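Local structure of cephalosporin hydroxylase CMCI (Streptomyces clavuligerus, 2BM8) at residues S140-F145 against H162-N167; G94-F99 against I132-G137; Q70-D75 against A218-Q223; D52-Q57 against R62-P67. The protein probably acts in cephamycin biosynthesis as a cephalosporin hydroxylase, built on a Rossmann-like fold of the methyltransferase type. The protein carries 3 engineered substitutions. All blocks are in the same frame, centred on the assembly; numbering follows the deposited sequence.

Interaction 1 (S140-F145 against H162-N167); sequences SDLTTF and HANTFN
Asn164 reaches across to Ser140 with its amide nitrogen: ND2 meets the backbone there, 4.0 Å from Ser140 CA. A second touch lies beside it, where Leu142 lays its CD2 methyl 4.0 Å from the backbone O of Asn167. No hydrogen bond joins the two segments, so this is van der Waals contact between polar groups and one aliphatic branch. The extended start of the Asn164 side chain (CG anti to the backbone N, chi1 -166°) carries its amide over to the other loop, and there ND2 also makes a weak hydrogen bond to the O of Cys139, just before Ser140. The other end of the amide is held too: Asn167 ND2 donates to Asn164 OD1 over 2.9 Å, nearly straight at 167°, with the acceptor in the amide plane of Asn167. The amide is thus held firmly at its oxygen and weakly at its nitrogen, which probably limits its rotation.

Behind Leu142 the loop is shaped by Asp141. Its OD2 takes the N-H of Thr143 at 3.2 Å from above the carboxylate plane, making an Asx turn, while its backbone O accepts from Thr144 OG1. Further out, Leu142 rests on Trp171, and Phe9 of the second subunit packs on Asn167. Asn164 sits at the N-cap position of helix 165-175, although its side chain makes no capping bond. The pair joins the loop after strand 132-136 to the start of helix 165-175, which follows strand 155-159, the next strand in the chain though not its neighbour in the Rossmann-like sheet.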
loop_
_atom_site.group_PDB
_atom_site.type_symbol
_atom_site.label_atom_id
_atom_site.label_comp_id
_atom_site.label_asym_id
_atom_site.label_seq_id
_atom_site.Cartn_x
_atom_site.Cartn_y
_atom_site.Cartn_z
ATOM N N SER B 140 -19.740 -23.383 29.024
ATOM C CA SER B 140 -21.169 -23.111 29.218
ATOM C C SER B 140 -21.660 -23.415 30.652
ATOM O O SER B 140 -22.771 -23.025 31.028
ATOM C CB SER B 140 -22.012 -23.853 28.164
ATOM O OG SER B 140 -22.485 -25.093 28.647
ATOM N N ASP B 141 -20.836 -24.110 31.439
ATOM C CA ASP B 141 -21.127 -24.383 32.849
ATOM C C ASP B 141 -20.194 -23.521 33.714
ATOM O O ASP B 141 -18.987 -23.730 33.716
ATOM C CB ASP B 141 -20.939 -25.879 33.127
ATOM C CG ASP B 141 -21.188 -26.258 34.586
ATOM O OD1 ASP B 141 -21.178 -27.471 34.888
ATOM O OD2 ASP B 141 -21.398 -25.428 35.494
ATOM N N LEU B 142 -20.761 -22.558 34.442
ATOM C CA LEU B 142 -19.971 -21.565 35.186
ATOM C C LEU B 142 -19.311 -22.111 36.462
ATOM O O LEU B 142 -18.283 -21.595 36.896
ATOM C CB LEU B 142 -20.830 -20.341 35.537
ATOM C CG LEU B 142 -21.212 -19.393 34.393
ATOM C CD1 LEU B 142 -22.278 -18.393 34.850
ATOM C CD2 LEU B 142 -19.991 -18.651 33.843
ATOM N N THR B 143 -19.905 -23.141 37.065
ATOM C CA THR B 143 -19.358 -23.750 38.289
ATOM C C THR B 143 -18.022 -24.453 38.055
ATOM O O THR B 143 -17.321 -24.791 39.008
ATOM C CB THR B 143 -20.360 -24.752 38.910
ATOM O OG1 THR B 143 -20.817 -25.671 37.906
ATOM C CG2 THR B 143 -21.633 -24.043 39.407
ATOM N N THR B 144 -17.707 -24.697 36.784
ATOM C CA THR B 144 -16.366 -25.079 36.349
ATOM C C THR B 144 -15.287 -24.169 36.916
ATOM O O THR B 144 -14.253 -24.641 37.370
ATOM C CB THR B 144 -16.283 -24.992 34.816
ATOM O OG1 THR B 144 -17.083 -26.024 34.230
ATOM C CG2 THR B 144 -14.872 -25.273 34.318
ATOM N N PHE B 145 -15.538 -22.864 36.861
ATOM C CA PHE B 145 -14.554 -21.847 37.215
ATOM C C PHE B 145 -14.408 -21.616 38.705
ATOM O O PHE B 145 -13.442 -20.980 39.121
ATOM C CB PHE B 145 -14.907 -20.517 36.544
ATOM C CG PHE B 145 -14.830 -20.567 35.052
ATOM C CD1 PHE B 145 -15.942 -20.915 34.300
ATOM C CD2 PHE B 145 -13.640 -20.286 34.399
ATOM C CE1 PHE B 145 -15.875 -20.971 32.924
ATOM C CE2 PHE B 145 -13.565 -20.342 33.023
ATOM C CZ PHE B 145 -14.687 -20.685 32.280
ATOM N N HIS B 162 -13.489 -18.353 23.711
ATOM C CA HIS B 162 -14.477 -17.436 23.136
ATOM C C HIS B 162 -15.893 -18.010 23.000
ATOM O O HIS B 162 -16.604 -17.669 22.054
ATOM C CB HIS B 162 -14.048 -16.923 21.752
ATOM C CG HIS B 162 -12.584 -16.643 21.606
ATOM N ND1 HIS B 162 -12.035 -15.410 21.871
ATOM C CD2 HIS B 162 -11.570 -17.411 21.141
ATOM C CE1 HIS B 162 -10.741 -15.440 21.604
ATOM N NE2 HIS B 162 -10.433 -16.644 21.164
ATOM N N ALA B 163 -16.324 -18.842 23.943
ATOM C CA ALA B 163 -17.643 -19.474 23.849
ATOM C C ALA B 163 -18.722 -18.740 24.647
ATOM O O ALA B 163 -19.725 -18.281 24.084
ATOM C CB ALA B 163 -17.560 -20.952 24.267
ATOM N N ASN B 164 -18.549 -18.626 25.953
ATOM C CA ASN B 164 -19.606 -18.027 26.797
ATOM C C ASN B 164 -19.029 -16.769 27.416
ATOM O O ASN B 164 -19.292 -16.446 28.548
ATOM C CB ASN B 164 -20.031 -19.055 27.863
ATOM C CG ASN B 164 -21.325 -18.703 28.583
ATOM O OD1 ASN B 164 -22.214 -18.029 28.054
ATOM N ND2 ASN B 164 -21.439 -19.190 29.815
ATOM N N THR B 165 -18.246 -16.058 26.625
ATOM C CA THR B 165 -17.301 -15.074 27.127
ATOM C C THR B 165 -17.906 -14.000 28.057
ATOM O O THR B 165 -17.443 -13.811 29.179
ATOM C CB THR B 165 -16.618 -14.411 25.928
ATOM O OG1 THR B 165 -16.028 -15.422 25.090
ATOM C CG2 THR B 165 -15.456 -13.508 26.381
ATOM N N PHE B 166 -18.947 -13.320 27.596
ATOM C CA PHE B 166 -19.568 -12.270 28.395
ATOM C C PHE B 166 -20.108 -12.784 29.719
ATOM O O PHE B 166 -19.982 -12.099 30.733
ATOM C CB PHE B 166 -20.653 -11.551 27.594
ATOM C CG PHE B 166 -20.099 -10.728 26.478
ATOM C CD1 PHE B 166 -20.217 -11.149 25.158
ATOM C CD2 PHE B 166 -19.421 -9.551 26.748
ATOM C CE1 PHE B 166 -19.698 -10.392 24.132
ATOM C CE2 PHE B 166 -18.889 -8.794 25.723
ATOM C CZ PHE B 166 -19.026 -9.214 24.414
ATOM N N ASN B 167 -20.690 -13.985 29.711
ATOM C CA ASN B 167 -21.140 -14.628 30.948
ATOM C C ASN B 167 -19.978 -14.945 31.876
ATOM O O ASN B 167 -20.070 -14.724 33.075
ATOM C CB ASN B 167 -21.950 -15.906 30.655
ATOM C CG ASN B 167 -23.455 -15.629 30.456
ATOM O OD1 ASN B 167 -24.061 -14.861 31.205
ATOM N ND2 ASN B 167 -24.051 -16.262 29.443
#

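Interaction 2 (G94-F99 against I132-G137)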
loop_
_atom_site.group_PDB
_atom_site.type_symbol
_atom_site.label_atom_id
_atom_site.label_comp_id
_atom_site.label_asym_id
_atom_site.label_seq_id
_atom_site.Cartn_x
_atom_site.Cartn_y
_atom_site.Cartn_z
ATOM N N GLY B 94 1.932 -24.481 24.810
ATOM C CA GLY B 94 3.149 -23.715 24.612
ATOM C C GLY B 94 3.100 -22.427 25.407
ATOM O O GLY B 94 4.020 -22.124 26.174
ATOM N N SER B 95 2.009 -21.686 25.271
ATOM C CA SER B 95 1.896 -20.408 25.945
ATOM C C SER B 95 1.874 -20.551 27.485
ATOM O O SER B 95 2.314 -19.663 28.195
ATOM C CB SER B 95 0.665 -19.664 25.430
ATOM O OG SER B 95 -0.497 -20.312 25.901
ATOM N N LEU B 96 1.373 -21.658 28.003
ATOM C CA LEU B 96 1.472 -21.949 29.449
ATOM C C LEU B 96 2.928 -22.042 29.944
ATOM O O LEU B 96 3.295 -21.402 30.923
ATOM C CB LEU B 96 0.801 -23.280 29.763
ATOM C CG LEU B 96 -0.688 -23.340 30.074
ATOM C CD1 LEU B 96 -1.474 -22.211 29.451
ATOM C CD2 LEU B 96 -1.217 -24.691 29.638
ATOM N N ALA B 97 3.735 -22.869 29.280
ATOM C CA ALA B 97 5.135 -23.022 29.632
ATOM C C ALA B 97 5.886 -21.711 29.482
ATOM O O ALA B 97 6.787 -21.424 30.268
ATOM C CB ALA B 97 5.785 -24.083 28.776
ATOM N N TRP B 98 5.513 -20.920 28.478
ATOM C CA TRP B 98 6.136 -19.628 28.230
ATOM C C TRP B 98 5.853 -18.687 29.397
ATOM O O TRP B 98 6.775 -18.101 29.948
ATOM C CB TRP B 98 5.646 -19.026 26.905
ATOM C CG TRP B 98 6.285 -17.711 26.580
ATOM C CD1 TRP B 98 7.543 -17.513 26.133
ATOM C CD2 TRP B 98 5.702 -16.423 26.712
ATOM N NE1 TRP B 98 7.787 -16.173 25.956
ATOM C CE2 TRP B 98 6.666 -15.481 26.315
ATOM C CE3 TRP B 98 4.451 -15.963 27.117
ATOM C CZ2 TRP B 98 6.427 -14.120 26.320
ATOM C CZ3 TRP B 98 4.207 -14.612 27.111
ATOM C CH2 TRP B 98 5.194 -13.705 26.725
ATOM N N PHE B 99 4.592 -18.570 29.786
ATOM C CA PHE B 99 4.213 -17.721 30.916
ATOM C C PHE B 99 4.931 -18.138 32.196
ATOM O O PHE B 99 5.383 -17.287 32.958
ATOM C CB PHE B 99 2.703 -17.773 31.174
ATOM C CG PHE B 99 1.904 -16.836 30.326
ATOM C CD1 PHE B 99 0.845 -17.306 29.562
ATOM C CD2 PHE B 99 2.183 -15.480 30.307
ATOM C CE1 PHE B 99 0.097 -16.446 28.785
ATOM C CE2 PHE B 99 1.430 -14.613 29.533
ATOM C CZ PHE B 99 0.388 -15.104 28.768
ATOM N N ILE B 132 2.421 -25.166 36.764
ATOM C CA ILE B 132 1.432 -25.200 35.687
ATOM C C ILE B 132 0.408 -26.245 36.057
ATOM O O ILE B 132 0.765 -27.403 36.249
ATOM C CB ILE B 132 2.057 -25.614 34.350
ATOM C CG1 ILE B 132 3.115 -24.607 33.916
ATOM C CG2 ILE B 132 0.958 -25.776 33.283
ATOM C CD1 ILE B 132 3.930 -25.044 32.705
ATOM N N THR B 133 -0.858 -25.851 36.137
ATOM C CA THR B 133 -1.931 -26.765 36.512
ATOM C C THR B 133 -2.952 -26.829 35.378
ATOM O O THR B 133 -3.388 -25.798 34.887
ATOM C CB THR B 133 -2.596 -26.278 37.834
ATOM O OG1 THR B 133 -1.622 -26.195 38.886
ATOM C CG2 THR B 133 -3.569 -27.282 38.359
ATOM N N LEU B 134 -3.334 -28.033 34.971
ATOM C CA LEU B 134 -4.286 -28.233 33.886
ATOM C C LEU B 134 -5.639 -28.707 34.406
ATOM O O LEU B 134 -5.742 -29.804 34.929
ATOM C CB LEU B 134 -3.747 -29.279 32.922
ATOM C CG LEU B 134 -3.003 -28.835 31.660
ATOM C CD1 LEU B 134 -2.149 -27.620 31.884
ATOM C CD2 LEU B 134 -2.170 -30.020 31.150
ATOM N N HIS B 135 -6.670 -27.884 34.235
ATOM C CA HIS B 135 -8.036 -28.211 34.640
ATOM C C HIS B 135 -8.895 -28.501 33.408
ATOM O O HIS B 135 -8.879 -27.733 32.445
ATOM C CB HIS B 135 -8.641 -27.038 35.419
ATOM C CG HIS B 135 -8.227 -26.988 36.856
ATOM N ND1 HIS B 135 -6.913 -27.067 37.262
ATOM C CD2 HIS B 135 -8.960 -26.874 37.990
ATOM C CE1 HIS B 135 -6.857 -27.009 38.582
ATOM N NE2 HIS B 135 -8.084 -26.890 39.048
ATOM N N GLN B 136 -9.638 -29.604 33.442
ATOM C CA GLN B 136 -10.594 -29.936 32.382
ATOM C C GLN B 136 -11.942 -29.275 32.648
ATOM O O GLN B 136 -12.658 -29.674 33.561
ATOM C CB GLN B 136 -10.792 -31.449 32.293
ATOM C CG GLN B 136 -11.905 -31.872 31.348
ATOM C CD GLN B 136 -11.493 -33.029 30.474
ATOM O OE1 GLN B 136 -10.844 -32.833 29.442
ATOM N NE2 GLN B 136 -11.852 -34.241 30.884
ATOM N N GLY B 137 -12.294 -28.280 31.839
ATOM C CA GLY B 137 -13.503 -27.500 32.044
ATOM C C GLY B 137 -14.489 -27.479 30.887
ATOM O O GLY B 137 -14.472 -28.335 30.011
#
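Leu96 and Ile132 carry this contact, with equal shares of buried surface. Ile132 meets helix 94-106 at its first turn: CD1 ends 3.9 Å from Ala97 CA, close to the peptide between Leu96 and Ala97, and 4.1 Å from Leu96 O. Its other branch, CG2, turns to the Leu96 side chain and lies 4.3 Å from Leu96 CB. The two branches can divide the work because CG1 stands anti to the carbonyl carbon (chi1 -62°) and CG2 anti to the backbone N, sending one branch to the Leu96-Ala97 backbone and the other to Leu96 CB.

Farther along the strand Leu96 meets a second partner. Its CD2 methyl touches Leu134 CD1 at 3.8 Å, the two leucines crossing obliquely. Ala97 adds its CB, 4.4 Å from Ile132 CD1. Leu96 also packs on Val112 and Glu87, so one side chain bridges three neighbouring strands of the sheet.

The 94-99 part of the helix runs nearly antiparallel to strand 132-136 (150°), with the segment axes 9.6 Å apart. The helix belongs to the beta-alpha-beta crossover from strand 84-88 to strand 111-116, and 132-136 is the next strand outward, at the edge of the sheet within this chain. No hydrogen bond crosses the contact, and the side chains that meet are all aliphatic, with one methyl also lying against backbone; here the helix probably rests against the edge strand through shape and exclusion of water.

Interaction 3 (Q70-D75 against A218-Q223)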
loop_
_atom_site.group_PDB
_atom_site.type_symbol
_atom_site.label_atom_id
_atom_site.label_comp_id
_atom_site.label_asym_id
_atom_site.label_seq_id
_atom_site.Cartn_x
_atom_site.Cartn_y
_atom_site.Cartn_z
ATOM N N GLN B 70 3.873 -11.509 22.615
ATOM C CA GLN B 70 4.845 -11.860 23.638
ATOM C C GLN B 70 5.449 -10.604 24.257
ATOM O O GLN B 70 5.577 -10.524 25.476
ATOM C CB GLN B 70 5.958 -12.727 23.045
ATOM C CG GLN B 70 5.543 -14.148 22.676
ATOM C CD GLN B 70 6.645 -14.885 21.911
ATOM O OE1 GLN B 70 7.815 -14.882 22.336
ATOM N NE2 GLN B 70 6.281 -15.504 20.782
ATOM N N ALA B 71 5.800 -9.628 23.426
ATOM C CA ALA B 71 6.363 -8.353 23.909
ATOM C C ALA B 71 5.420 -7.579 24.844
ATOM O O ALA B 71 5.841 -7.054 25.866
ATOM C CB ALA B 71 6.749 -7.454 22.736
ATOM N N VAL B 72 4.148 -7.504 24.473
ATOM C CA VAL B 72 3.142 -6.868 25.302
ATOM C C VAL B 72 2.997 -7.606 26.647
ATOM O O VAL B 72 3.093 -6.980 27.698
ATOM C CB VAL B 72 1.785 -6.793 24.567
ATOM C CG1 VAL B 72 0.663 -6.445 25.534
ATOM C CG2 VAL B 72 1.860 -5.797 23.424
ATOM N N TYR B 73 2.798 -8.923 26.605
ATOM C CA TYR B 73 2.691 -9.717 27.840
ATOM C C TYR B 73 3.950 -9.633 28.704
ATOM O O TYR B 73 3.885 -9.773 29.905
ATOM C CB TYR B 73 2.385 -11.195 27.553
ATOM C CG TYR B 73 0.922 -11.486 27.280
ATOM C CD1 TYR B 73 0.521 -11.994 26.061
ATOM C CD2 TYR B 73 -0.053 -11.269 28.249
ATOM C CE1 TYR B 73 -0.808 -12.258 25.791
ATOM C CE2 TYR B 73 -1.400 -11.536 27.998
ATOM C CZ TYR B 73 -1.775 -12.027 26.759
ATOM O OH TYR B 73 -3.096 -12.313 26.467
ATOM N N HIS B 74 5.100 -9.423 28.096
ATOM C CA HIS B 74 6.313 -9.316 28.874
ATOM C C HIS B 74 6.258 -8.050 29.712
ATOM O O HIS B 74 6.519 -8.101 30.915
ATOM C CB HIS B 74 7.546 -9.307 27.987
ATOM C CG HIS B 74 8.795 -8.997 28.733
ATOM N ND1 HIS B 74 9.180 -7.708 29.017
ATOM C CD2 HIS B 74 9.721 -9.806 29.297
ATOM C CE1 HIS B 74 10.309 -7.734 29.703
ATOM N NE2 HIS B 74 10.654 -8.995 29.894
ATOM N N ASP B 75 5.905 -6.927 29.069
ATOM C CA ASP B 75 5.749 -5.637 29.758
ATOM C C ASP B 75 4.681 -5.715 30.844
ATOM O O ASP B 75 4.872 -5.216 31.931
ATOM C CB ASP B 75 5.389 -4.508 28.773
ATOM C CG ASP B 75 6.502 -4.221 27.746
ATOM O OD1 ASP B 75 7.671 -4.575 28.026
ATOM O OD2 ASP B 75 6.287 -3.659 26.628
ATOM N N ALA B 218 -3.621 -2.141 24.716
ATOM C CA ALA B 218 -4.709 -2.464 23.798
ATOM C C ALA B 218 -4.411 -2.251 22.311
ATOM O O ALA B 218 -4.958 -2.953 21.488
ATOM C CB ALA B 218 -5.981 -1.674 24.183
ATOM N N ASN B 219 -3.583 -1.283 21.945
ATOM C CA ASN B 219 -3.233 -1.108 20.520
ATOM C C ASN B 219 -1.847 -1.669 20.151
ATOM O O ASN B 219 -1.333 -1.393 19.086
ATOM C CB ASN B 219 -3.348 0.369 20.114
ATOM C CG ASN B 219 -4.743 0.947 20.376
ATOM O OD1 ASN B 219 -5.759 0.279 20.169
ATOM N ND2 ASN B 219 -4.791 2.188 20.843
ATOM N N ALA B 220 -1.248 -2.479 21.011
ATOM C CA ALA B 220 0.165 -2.848 20.829
ATOM C C ALA B 220 0.411 -4.147 20.048
ATOM O O ALA B 220 1.530 -4.418 19.663
ATOM C CB ALA B 220 0.870 -2.898 22.182
ATOM N N SER B 221 -0.619 -4.951 19.819
ATOM C CA SER B 221 -0.496 -6.102 18.919
ATOM C C SER B 221 -1.796 -6.456 18.234
ATOM O O SER B 221 -2.864 -6.279 18.806
ATOM C CB SER B 221 0.041 -7.331 19.667
ATOM O OG SER B 221 -0.992 -8.063 20.317
ATOM N N SER B 222 -1.699 -6.981 17.013
ATOM C CA SER B 222 -2.881 -7.398 16.265
ATOM C C SER B 222 -3.691 -8.499 16.979
ATOM O O SER B 222 -4.905 -8.548 16.838
ATOM C CB SER B 222 -2.509 -7.812 14.837
ATOM O OG SER B 222 -1.948 -9.111 14.779
ATOM N N GLN B 223 -3.052 -9.345 17.791
ATOM C CA GLN B 223 -3.800 -10.377 18.519
ATOM C C GLN B 223 -4.546 -9.826 19.740
ATOM O O GLN B 223 -5.617 -10.314 20.079
ATOM C CB GLN B 223 -2.893 -11.546 18.945
ATOM C CG GLN B 223 -2.515 -12.520 17.801
ATOM C CD GLN B 223 -1.431 -13.506 18.221
ATOM O OE1 GLN B 223 -0.467 -13.116 18.909
ATOM N NE2 GLN B 223 -1.571 -14.786 17.807
#
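Val72 overlaps Ala220 methyl to methyl, CG2 standing 3.3 Å from CB, a separation short enough for two carbons that its exact value is doubtful. The joined parts belong to a Rossmann-like fold with the strand order of class I methyltransferases: helix 67-80 comes just before the first strand of the seven-stranded sheet, and the 218-223 loop links strand 211-214 to the antiparallel strand 228-231. The contact therefore ties an early helix to the loop of the closing hairpin, 143 residues later.

Val72 points straight from the helix to the loop, and its chi1 of 166° decides which methyl does the touching. CG1 is anti to the backbone N, whereas CG2 lies beside that N and turns to Ala220. The side-chain contact to Ala220 is apolar, and no hydrogen bond crosses between the two segments.

Ser221 holds the loop both to itself and to the helix: OG bonds to the backbone N of Leu224 and to Thr69 OG1, on the turn of helix preceding Gln70, so the hydroxyl is engaged just beyond the apolar patch. Leu224 in turn packs on both Val72 and Tyr73. On the outer side the third subunit takes part: Leu48 of that subunit rests on Ala220, and Pro45 of the same subunit accepts a hydrogen bond at its O from Asn219 ND2. Back at the centre, Val72 CG2 has the Ala220 carbonyl close by as well, 4.0 Å from its O, with the CB of Ser221 on much the same side, 4.4 Å away.

Interaction 4 (D52-Q57 against R62-P67); sequences DFSPYQ and RMLKDP
Tyr56 turns CG anti to its carbonyl carbon, chi1 -56°, and this swings the ring across the opposing segment to Pro67. A ring face is offered to the proline, whose CD sits 3.5 Å from the ring centroid and only 11° off the ring normal, a CH-pi contact centred on the ring. The two side chains cross at about a right angle. On the opposite face lies Pro55, its CG 3.8 Å above the plane, so the phenol is sandwiched between prolines. Asp66 comes alongside, CB 3.7 Å from Tyr56 CE1.

Nearer the turn the backbones pair. Gln57 and Arg62 form an antiparallel, non-hydrogen-bonded pair, CA atoms 4.4 Å apart with diverging side chains, as the arms of a small beta hairpin of strands 57-58 and 61-62. One step outward, Met63 N gives its hydrogen to Tyr56 O at 3.0 Å, almost straight (172°) although it arrives from above the carbonyl plane. Met63 CG lies 3.8 Å from the carbonyl carbon of Gln57, and beyond it the side chain bends away toward Trp98 and Gln70.

At the other end Ser54 holds OG anti to its backbone N, placing it at the edge of the Arg62 guanidinium, 3.3 Å from NH2, and 3.4 Å from Leu64 CD2. The guanidinium is turned mainly to other partners, NH2 bonding to the O of Leu18 and NH1 to the O of Asp21. Asp66, at the N-cap position of helix 67-80, accepts a weak capping hydrogen bond at OD1 from the N of Thr69, and Pro67 of the third subunit packs on Pro67.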
loop_
_atom_site.group_PDB
_atom_site.type_symbol
_atom_site.label_atom_id
_atom_site.label_comp_id
_atom_site.label_asym_id
_atom_site.label_seq_id
_atom_site.Cartn_x
_atom_site.Cartn_y
_atom_site.Cartn_z
ATOM N N ASP B 52 4.198 -18.364 6.774
ATOM C CA ASP B 52 4.200 -17.645 8.054
ATOM C C ASP B 52 2.878 -17.755 8.793
ATOM O O ASP B 52 2.537 -16.867 9.560
ATOM C CB ASP B 52 4.589 -16.166 7.892
ATOM C CG ASP B 52 3.576 -15.355 7.112
ATOM O OD1 ASP B 52 2.521 -15.890 6.709
ATOM O OD2 ASP B 52 3.760 -14.144 6.856
ATOM N N PHE B 53 2.145 -18.849 8.576
ATOM C CA PHE B 53 0.882 -19.041 9.268
ATOM C C PHE B 53 1.076 -19.053 10.792
ATOM O O PHE B 53 0.630 -18.124 11.477
ATOM C CB PHE B 53 0.165 -20.323 8.840
ATOM C CG PHE B 53 -0.891 -20.745 9.814
ATOM C CD1 PHE B 53 -0.941 -22.048 10.290
ATOM C CD2 PHE B 53 -1.797 -19.800 10.318
ATOM C CE1 PHE B 53 -1.892 -22.419 11.227
ATOM C CE2 PHE B 53 -2.744 -20.157 11.255
ATOM C CZ PHE B 53 -2.801 -21.474 11.710
ATOM N N SER B 54 1.714 -20.088 11.331
ATOM C CA SER B 54 1.945 -20.124 12.780
ATOM C C SER B 54 3.316 -20.718 13.058
ATOM O O SER B 54 3.427 -21.815 13.563
ATOM C CB SER B 54 0.828 -20.907 13.491
ATOM O OG SER B 54 0.847 -20.724 14.900
ATOM N N PRO B 55 4.363 -19.967 12.743
ATOM C CA PRO B 55 5.715 -20.512 12.694
ATOM C C PRO B 55 6.500 -20.413 14.016
ATOM O O PRO B 55 7.627 -20.887 14.088
ATOM C CB PRO B 55 6.374 -19.630 11.632
ATOM C CG PRO B 55 5.714 -18.277 11.815
ATOM C CD PRO B 55 4.345 -18.526 12.413
ATOM N N TYR B 56 5.924 -19.826 15.047
ATOM C CA TYR B 56 6.706 -19.502 16.222
ATOM C C TYR B 56 6.761 -20.668 17.194
ATOM O O TYR B 56 5.896 -21.537 17.191
ATOM C CB TYR B 56 6.152 -18.231 16.856
ATOM C CG TYR B 56 6.135 -17.096 15.857
ATOM C CD1 TYR B 56 4.941 -16.619 15.317
ATOM C CD2 TYR B 56 7.328 -16.523 15.429
ATOM C CE1 TYR B 56 4.939 -15.567 14.381
ATOM C CE2 TYR B 56 7.345 -15.495 14.486
ATOM C CZ TYR B 56 6.153 -15.013 13.967
ATOM O OH TYR B 56 6.198 -13.990 13.046
ATOM N N GLN B 57 7.826 -20.705 17.986
ATOM C CA GLN B 57 7.989 -21.738 19.004
ATOM C C GLN B 57 8.526 -21.155 20.283
ATOM O O GLN B 57 8.971 -20.016 20.326
ATOM C CB GLN B 57 8.935 -22.850 18.528
ATOM C CG GLN B 57 10.348 -22.367 18.237
ATOM C CD GLN B 57 11.422 -23.438 18.420
ATOM O OE1 GLN B 57 11.532 -24.052 19.485
ATOM N NE2 GLN B 57 12.232 -23.638 17.386
ATOM N N ARG B 62 5.106 -25.376 19.949
ATOM C CA ARG B 62 4.499 -24.340 19.123
ATOM C C ARG B 62 3.974 -23.225 20.007
ATOM O O ARG B 62 3.407 -23.495 21.063
ATOM C CB ARG B 62 3.361 -24.929 18.317
ATOM C CG ARG B 62 3.831 -25.949 17.309
ATOM C CD ARG B 62 2.781 -26.386 16.367
ATOM N NE ARG B 62 2.190 -25.231 15.734
ATOM C CZ ARG B 62 0.927 -25.109 15.365
ATOM N NH1 ARG B 62 0.057 -26.104 15.512
ATOM N NH2 ARG B 62 0.542 -23.961 14.828
ATOM N N MET B 63 4.176 -21.985 19.569
ATOM C CA MET B 63 3.695 -20.795 20.256
ATOM C C MET B 63 2.699 -20.111 19.353
ATOM O O MET B 63 3.089 -19.532 18.350
ATOM C CB MET B 63 4.846 -19.804 20.518
ATOM C CG MET B 63 5.407 -19.831 21.922
ATOM S SD MET B 63 4.310 -19.062 23.089
ATOM C CE MET B 63 4.666 -17.400 22.875
ATOM N N LEU B 64 1.423 -20.155 19.722
ATOM C CA LEU B 64 0.382 -19.481 18.957
ATOM C C LEU B 64 0.363 -17.968 19.179
ATOM O O LEU B 64 -0.290 -17.255 18.434
ATOM C CB LEU B 64 -0.993 -20.052 19.295
ATOM C CG LEU B 64 -1.371 -21.462 18.840
ATOM C CD1 LEU B 64 -2.778 -21.433 18.282
ATOM C CD2 LEU B 64 -0.420 -22.041 17.816
ATOM N N LYS B 65 1.061 -17.488 20.201
ATOM C CA LYS B 65 1.170 -16.063 20.447
ATOM C C LYS B 65 2.387 -15.501 19.729
ATOM O O LYS B 65 3.492 -15.965 19.949
ATOM C CB LYS B 65 1.231 -15.789 21.954
ATOM C CG LYS B 65 -0.092 -16.149 22.685
ATOM C CD LYS B 65 -0.059 -15.758 24.153
ATOM C CE LYS B 65 -1.240 -16.313 24.965
ATOM N NZ LYS B 65 -2.384 -16.799 24.151
ATOM N N ASP B 66 2.197 -14.499 18.869
ATOM C CA ASP B 66 3.310 -14.030 18.057
ATOM C C ASP B 66 4.233 -13.059 18.813
ATOM O O ASP B 66 3.920 -12.679 19.939
ATOM C CB ASP B 66 2.850 -13.573 16.648
ATOM C CG ASP B 66 2.013 -12.333 16.647
ATOM O OD1 ASP B 66 2.255 -11.403 17.452
ATOM O OD2 ASP B 66 1.093 -12.196 15.803
ATOM N N PRO B 67 5.410 -12.762 18.256
ATOM C CA PRO B 67 6.387 -11.909 18.932
ATOM C C PRO B 67 5.877 -10.561 19.448
ATOM O O PRO B 67 6.323 -10.130 20.485
ATOM C CB PRO B 67 7.458 -11.693 17.856
ATOM C CG PRO B 67 7.425 -12.939 17.078
ATOM C CD PRO B 67 5.953 -13.279 16.983
#

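How the interactions relate
Interactions 2 and 3 are buried and aliphatic; interaction 1 lies at the surface and is largely polar, yet it has no bond across it. Interaction 4, partly buried, adds a backbone hydrogen bond and a ring face. Interactions 2, 3 and 4 adjoin one another: Trp98 of interaction 2 packs on Gln70 and Tyr73 of interaction 3, while Met63 and Lys65 of interaction 4 touch Ser95. Interactions 3 and 4 share helix 67-80 and probably two hydrogen bonds, Gln223 NE2 to Leu64 O and Gln70 NE2 to Lys65 O, each 2.9 Å; both reach the third subunit. Interaction 1 touches interaction 2 through Thr144 and Gly137, where strand 132-136 gives way to its loop.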